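Local coordinates for 1H-3-hydroxy-4-oxoquinoline 2,4-dioxygenase (Pseudomonas putida, PDB 3IBT), which cleaves the heterocyclic ring of 3-hydroxy-1H-quinolin-4-one with O2, without any cofactor, giving N-formylanthranilate and carbon monoxide, at residues A[12-17]-A[50-55]; A[46-51]-A[257-262]. All coordinates share one frame; numbering follows the deposited sequence.

Contact 1: A[12-17]-A[50-55]; sequences TYSESG and VICPDW
Strands 9-16 and 49-53 are antiparallel neighbours in the central sheet of the alpha/beta-hydrolase fold, and here Tyr13 to Ser16 run against Val50 to Pro53 at 166°. Four backbone hydrogen bonds join them. In the hydrogen-bonded pair Ser14–Cys52, Ser14 N reaches Cys52 O at 3.0 Å in a nearly straight bond (171°), and Cys52 N returns to Ser14 O; the pair Ser16–Val50 is closed the same way in both directions. Ile51 CA also lies 3.2 Å from Ser14 O, one of three CA-H...O contacts along the pair.

The non-hydrogen-bonded pairs Tyr13–Pro53 and Glu15–Ile51 put their side chains on one face. There the Ile51 CG2 branch lies obliquely against the CD1 side of the Tyr13 ring, while Tyr13 CB sits 4.2 Å from Pro53 CB. Phe80 packs edge-to-face with the same ring. Glu15 lies beside Ile51, pointing the same way, and its carboxylate carries on past Ile51 CD1, where Glu15 OE2 meets His49 and Lys84. On the other face Ser14 OG rests 3.4 Å from Cys52 CB.

Past the end of the paired strands the link passes to side chains. Thr12 OG1 stands between the backbone N and the carbonyl carbon (chi1 33°), which turns it to Asp54; it donates to Asp54 OD2 at 2.7 Å, meeting that oxygen on its anti side. The backbone bond from Asp54 N to Thr12 O is weak. The Asp54 carboxylate is buried and has the acid of Asp33 close by, so the hydroxyl's hydrogen bond probably offsets part of the cost of holding a negative charge there.

Contact 2: A[46-51]-A[257-262]; sequences RDFHVI and AIREFL
A salt-bridge network of Arg46, Asp47 and Arg259 joins the loop leading into strand 49-53 to the C-terminal helix 251-261, which packs on the central sheet of this alpha/beta-hydrolase fold. Arg46 grips its neighbour Asp47 side-on: NE goes to OD1, and Arg46 NH2 meets the syn lone pair of Asp47 OD2 at 3.1 Å, with the oxygen in the guanidinium plane. The same OD2 takes a second donor from across the contact, Arg259 NH1 at 3.2 Å, which comes from above the carboxylate plane. That carboxylate stands almost square to the Arg259 guanidinium, the two planes 86° apart. A bend at chi3 (-70°) folds the end of Arg259 into this position, and Gln256 accepts a hydrogen bond from its NE.

The two arginines cross at about a right angle, Arg46 NH2 lying over one face of the Arg259 guanidinium; the shared carboxylate probably offsets the closeness of their charges. With an alanine in place of Arg259, Asp47 OD2 is likely to lose its donor from the helix, leaving the Arg46 bond without this link across the contact.

Apolar contact takes over deeper in. Arg259 CG comes to the edge of the Phe48 ring, and just beyond the helix the Leu262 methyl CD2 approaches the ring obliquely, 3.9 Å from Phe48 CE2.

The ranges of the two contacts overlap at Val50 and Ile51 on strand 49-53, and their centres lie about 14 Å apart. Along the chain, 12-17 comes first, then 46-51 running into 50-55, and finally 257-262, over 200 residues later. Contact 1 uses the strand itself, pairing it with its sheet neighbour 9-16, whereas contact 2 uses the loop Arg46 to Phe48 that leads into it and meets the last helix, 251-261. The two touch directly where Glu15 OE2 and His49 NE2 lie 2.6 Å apart, a probable hydrogen bond. One strand and its preceding loop thus meet an N-terminal strand and the last helix, so chain-distant parts come together near the same sheet.

Contact 1: A[12-17]-A[50-55]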
loop_
_atom_site.group_PDB
_atom_site.type_symbol
_atom_site.label_atom_id
_atom_site.label_comp_id
_atom_site.label_asym_id
_atom_site.label_seq_id
_atom_site.Cartn_x
_atom_site.Cartn_y
_atom_site.Cartn_z
ATOM N N THR A 12 -7.180 14.693 0.086
ATOM C CA THR A 12 -7.559 14.868 1.480
ATOM C C THR A 12 -6.669 13.956 2.341
ATOM O O THR A 12 -6.309 12.844 1.917
ATOM C CB THR A 12 -9.067 14.579 1.719
ATOM O OG1 THR A 12 -9.526 13.528 0.817
ATOM C CG2 THR A 12 -9.945 15.899 1.523
ATOM N N TYR A 13 -6.262 14.415 3.521
ATOM C CA TYR A 13 -5.438 13.563 4.380
ATOM C C TYR A 13 -5.787 13.723 5.845
ATOM O O TYR A 13 -6.148 14.815 6.287
ATOM C CB TYR A 13 -3.938 13.794 4.130
ATOM C CG TYR A 13 -3.346 15.018 4.801
ATOM C CD1 TYR A 13 -2.806 14.938 6.085
ATOM C CD2 TYR A 13 -3.309 16.259 4.155
ATOM C CE1 TYR A 13 -2.254 16.066 6.725
ATOM C CE2 TYR A 13 -2.754 17.398 4.795
ATOM C CZ TYR A 13 -2.236 17.281 6.078
ATOM O OH TYR A 13 -1.692 18.350 6.715
ATOM N N SER A 14 -5.686 12.627 6.602
ATOM C CA SER A 14 -5.945 12.658 8.056
ATOM C C SER A 14 -4.641 12.730 8.823
ATOM O O SER A 14 -3.592 12.238 8.354
ATOM C CB SER A 14 -6.763 11.449 8.542
ATOM O OG SER A 14 -5.964 10.264 8.593
ATOM N N GLU A 15 -4.720 13.351 9.993
ATOM C CA GLU A 15 -3.567 13.532 10.821
ATOM C C GLU A 15 -3.970 13.144 12.208
ATOM O O GLU A 15 -5.047 13.533 12.689
ATOM C CB GLU A 15 -3.129 14.973 10.794
ATOM C CG GLU A 15 -1.639 15.137 10.883
ATOM C CD GLU A 15 -1.236 16.599 10.786
ATOM O OE1 GLU A 15 -2.116 17.499 10.900
ATOM O OE2 GLU A 15 -0.028 16.859 10.608
ATOM N N SER A 16 -3.110 12.369 12.855
ATOM C CA SER A 16 -3.414 11.834 14.158
ATOM C C SER A 16 -2.158 11.681 14.977
ATOM O O SER A 16 -1.309 10.864 14.669
ATOM C CB SER A 16 -4.165 10.512 14.017
ATOM O OG SER A 16 -5.545 10.775 13.841
ATOM N N GLY A 17 -2.037 12.482 16.020
ATOM C CA GLY A 17 -0.883 12.398 16.870
ATOM C C GLY A 17 -0.235 13.749 17.043
ATOM O O GLY A 17 -0.729 14.799 16.573
ATOM N N VAL A 50 0.903 10.685 12.725
ATOM C CA VAL A 50 0.428 9.747 11.693
ATOM C C VAL A 50 -0.451 10.358 10.636
ATOM O O VAL A 50 -1.577 10.786 10.926
ATOM C CB VAL A 50 -0.317 8.552 12.277
ATOM C CG1 VAL A 50 -0.877 7.707 11.162
ATOM C CG2 VAL A 50 0.598 7.728 13.177
ATOM N N ILE A 51 0.051 10.340 9.398
ATOM C CA ILE A 51 -0.643 10.922 8.251
ATOM C C ILE A 51 -1.200 9.856 7.302
ATOM O O ILE A 51 -0.433 9.162 6.658
ATOM C CB ILE A 51 0.286 11.839 7.435
ATOM C CG1 ILE A 51 1.178 12.689 8.355
ATOM C CG2 ILE A 51 -0.541 12.678 6.502
ATOM C CD1 ILE A 51 1.247 14.212 7.999
ATOM N N CYS A 52 -2.517 9.723 7.205
ATOM C CA CYS A 52 -3.069 8.811 6.223
ATOM C C CYS A 52 -3.597 9.618 5.029
ATOM O O CYS A 52 -4.696 10.175 5.109
ATOM C CB CYS A 52 -4.180 7.959 6.823
ATOM S SG CYS A 52 -3.652 6.928 8.195
ATOM N N PRO A 53 -2.811 9.727 3.928
ATOM C CA PRO A 53 -3.307 10.386 2.689
ATOM C C PRO A 53 -4.261 9.599 1.753
ATOM O O PRO A 53 -4.410 8.393 1.858
ATOM C CB PRO A 53 -2.024 10.788 1.944
ATOM C CG PRO A 53 -0.884 10.116 2.651
ATOM C CD PRO A 53 -1.401 9.309 3.812
ATOM N N ASP A 54 -4.933 10.331 0.870
ATOM C CA ASP A 54 -5.843 9.740 -0.117
ATOM C C ASP A 54 -5.336 10.064 -1.509
ATOM O O ASP A 54 -5.411 11.216 -1.975
ATOM C CB ASP A 54 -7.280 10.266 0.028
ATOM C CG ASP A 54 -7.739 10.335 1.469
ATOM O OD1 ASP A 54 -7.146 9.580 2.300
ATOM O OD2 ASP A 54 -8.689 11.123 1.760
ATOM N N TRP A 55 -4.836 9.027 -2.161
ATOM C CA TRP A 55 -4.320 9.108 -3.507
ATOM C C TRP A 55 -5.173 9.973 -4.454
ATOM O O TRP A 55 -6.401 10.046 -4.298
ATOM C CB TRP A 55 -4.249 7.683 -4.024
ATOM C CG TRP A 55 -3.188 6.861 -3.395
ATOM C CD1 TRP A 55 -3.288 5.558 -2.962
ATOM C CD2 TRP A 55 -1.836 7.253 -3.173
ATOM N NE1 TRP A 55 -2.071 5.124 -2.473
ATOM C CE2 TRP A 55 -1.165 6.147 -2.597
ATOM C CE3 TRP A 55 -1.122 8.435 -3.408
ATOM C CZ2 TRP A 55 0.177 6.199 -2.236
ATOM C CZ3 TRP A 55 0.214 8.482 -3.048
ATOM C CH2 TRP A 55 0.850 7.371 -2.468
#

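Contact 2: A[46-51]-A[257-262]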
loop_
_atom_site.group_PDB
_atom_site.type_symbol
_atom_site.label_atom_id
_atom_site.label_comp_id
_atom_site.label_asym_id
_atom_site.label_seq_id
_atom_site.Cartn_x
_atom_site.Cartn_y
_atom_site.Cartn_z
ATOM N N ARG A 46 -0.039 7.077 19.413
ATOM C CA ARG A 46 0.579 7.138 20.714
ATOM C C ARG A 46 2.045 7.553 20.538
ATOM O O ARG A 46 2.558 8.382 21.319
ATOM C CB ARG A 46 0.470 5.730 21.325
ATOM C CG ARG A 46 0.661 5.592 22.855
ATOM C CD ARG A 46 0.786 4.063 23.256
ATOM N NE ARG A 46 1.854 3.314 22.538
ATOM C CZ ARG A 46 2.265 2.060 22.819
ATOM N NH1 ARG A 46 1.707 1.361 23.817
ATOM N NH2 ARG A 46 3.259 1.502 22.104
ATOM N N ASP A 47 2.685 6.985 19.496
ATOM C CA ASP A 47 4.140 7.023 19.326
ATOM C C ASP A 47 4.577 7.909 18.205
ATOM O O ASP A 47 5.602 8.584 18.298
ATOM C CB ASP A 47 4.678 5.630 19.067
ATOM C CG ASP A 47 4.344 4.679 20.179
ATOM O OD1 ASP A 47 4.227 5.157 21.315
ATOM O OD2 ASP A 47 4.180 3.459 19.932
ATOM N N PHE A 48 3.767 7.921 17.162
ATOM C CA PHE A 48 4.098 8.591 15.940
ATOM C C PHE A 48 3.151 9.718 15.606
ATOM O O PHE A 48 2.044 9.770 16.119
ATOM C CB PHE A 48 3.962 7.601 14.844
ATOM C CG PHE A 48 4.850 6.452 14.989
ATOM C CD1 PHE A 48 4.413 5.304 15.612
ATOM C CD2 PHE A 48 6.129 6.491 14.467
ATOM C CE1 PHE A 48 5.231 4.229 15.715
ATOM C CE2 PHE A 48 6.952 5.418 14.573
ATOM C CZ PHE A 48 6.502 4.288 15.196
ATOM N N HIS A 49 3.594 10.603 14.717
ATOM C CA HIS A 49 2.743 11.606 14.072
ATOM C C HIS A 49 2.211 10.922 12.818
ATOM O O HIS A 49 3.000 10.570 11.940
ATOM C CB HIS A 49 3.612 12.825 13.732
ATOM C CG HIS A 49 2.923 13.880 12.920
ATOM N ND1 HIS A 49 3.621 14.845 12.222
ATOM C CD2 HIS A 49 1.609 14.132 12.699
ATOM C CE1 HIS A 49 2.767 15.644 11.606
ATOM N NE2 HIS A 49 1.541 15.232 11.877
ATOM N N VAL A 50 0.903 10.685 12.725
ATOM C CA VAL A 50 0.428 9.747 11.693
ATOM C C VAL A 50 -0.451 10.358 10.636
ATOM O O VAL A 50 -1.577 10.786 10.926
ATOM C CB VAL A 50 -0.317 8.552 12.277
ATOM C CG1 VAL A 50 -0.877 7.707 11.162
ATOM C CG2 VAL A 50 0.598 7.728 13.177
ATOM N N ILE A 51 0.051 10.340 9.398
ATOM C CA ILE A 51 -0.643 10.922 8.251
ATOM C C ILE A 51 -1.200 9.856 7.302
ATOM O O ILE A 51 -0.433 9.162 6.658
ATOM C CB ILE A 51 0.286 11.839 7.435
ATOM C CG1 ILE A 51 1.178 12.689 8.355
ATOM C CG2 ILE A 51 -0.541 12.678 6.502
ATOM C CD1 ILE A 51 1.247 14.212 7.999
ATOM N N ALA A 257 4.281 -4.649 15.023
ATOM C CA ALA A 257 5.339 -4.908 14.051
ATOM C C ALA A 257 5.916 -3.606 13.541
ATOM O O ALA A 257 7.148 -3.497 13.385
ATOM C CB ALA A 257 4.795 -5.712 12.900
ATOM N N ILE A 258 5.024 -2.636 13.272
ATOM C CA ILE A 258 5.420 -1.294 12.835
ATOM C C ILE A 258 6.224 -0.674 13.959
ATOM O O ILE A 258 7.347 -0.239 13.764
ATOM C CB ILE A 258 4.213 -0.417 12.463
ATOM C CG1 ILE A 258 3.552 -0.941 11.189
ATOM C CG2 ILE A 258 4.646 1.031 12.256
ATOM C CD1 ILE A 258 2.242 -0.307 10.890
ATOM N N ARG A 259 5.670 -0.722 15.159
ATOM C CA ARG A 259 6.374 -0.224 16.320
ATOM C C ARG A 259 7.748 -0.804 16.426
ATOM O O ARG A 259 8.685 -0.068 16.662
ATOM C CB ARG A 259 5.625 -0.554 17.584
ATOM C CG ARG A 259 5.152 0.649 18.345
ATOM C CD ARG A 259 4.676 0.199 19.732
ATOM N NE ARG A 259 3.423 -0.587 19.712
ATOM C CZ ARG A 259 2.190 -0.083 19.553
ATOM N NH1 ARG A 259 1.995 1.228 19.350
ATOM N NH2 ARG A 259 1.137 -0.903 19.595
ATOM N N GLU A 260 7.882 -2.115 16.269
ATOM C CA GLU A 260 9.171 -2.740 16.542
ATOM C C GLU A 260 10.150 -2.577 15.407
ATOM O O GLU A 260 11.342 -2.428 15.635
ATOM C CB GLU A 260 9.039 -4.206 16.893
ATOM C CG GLU A 260 8.648 -4.442 18.332
ATOM C CD GLU A 260 8.071 -5.842 18.555
ATOM O OE1 GLU A 260 8.421 -6.733 17.721
ATOM O OE2 GLU A 260 7.272 -6.053 19.530
ATOM N N PHE A 261 9.674 -2.600 14.178
ATOM C CA PHE A 261 10.591 -2.406 13.106
ATOM C C PHE A 261 11.070 -0.961 13.064
ATOM O O PHE A 261 12.232 -0.678 12.746
ATOM C CB PHE A 261 9.958 -2.731 11.803
ATOM C CG PHE A 261 10.912 -2.695 10.695
ATOM C CD1 PHE A 261 10.801 -1.746 9.697
ATOM C CD2 PHE A 261 11.970 -3.616 10.643
ATOM C CE1 PHE A 261 11.718 -1.726 8.637
ATOM C CE2 PHE A 261 12.894 -3.618 9.593
ATOM C CZ PHE A 261 12.769 -2.669 8.596
ATOM N N LEU A 262 10.186 -0.030 13.374
ATOM C CA LEU A 262 10.547 1.332 13.120
ATOM C C LEU A 262 11.363 1.914 14.231
ATOM O O LEU A 262 11.569 3.119 14.233
ATOM C CB LEU A 262 9.332 2.197 12.861
ATOM C CG LEU A 262 8.985 2.476 11.407
ATOM C CD1 LEU A 262 8.704 1.225 10.660
ATOM C CD2 LEU A 262 7.756 3.355 11.379
#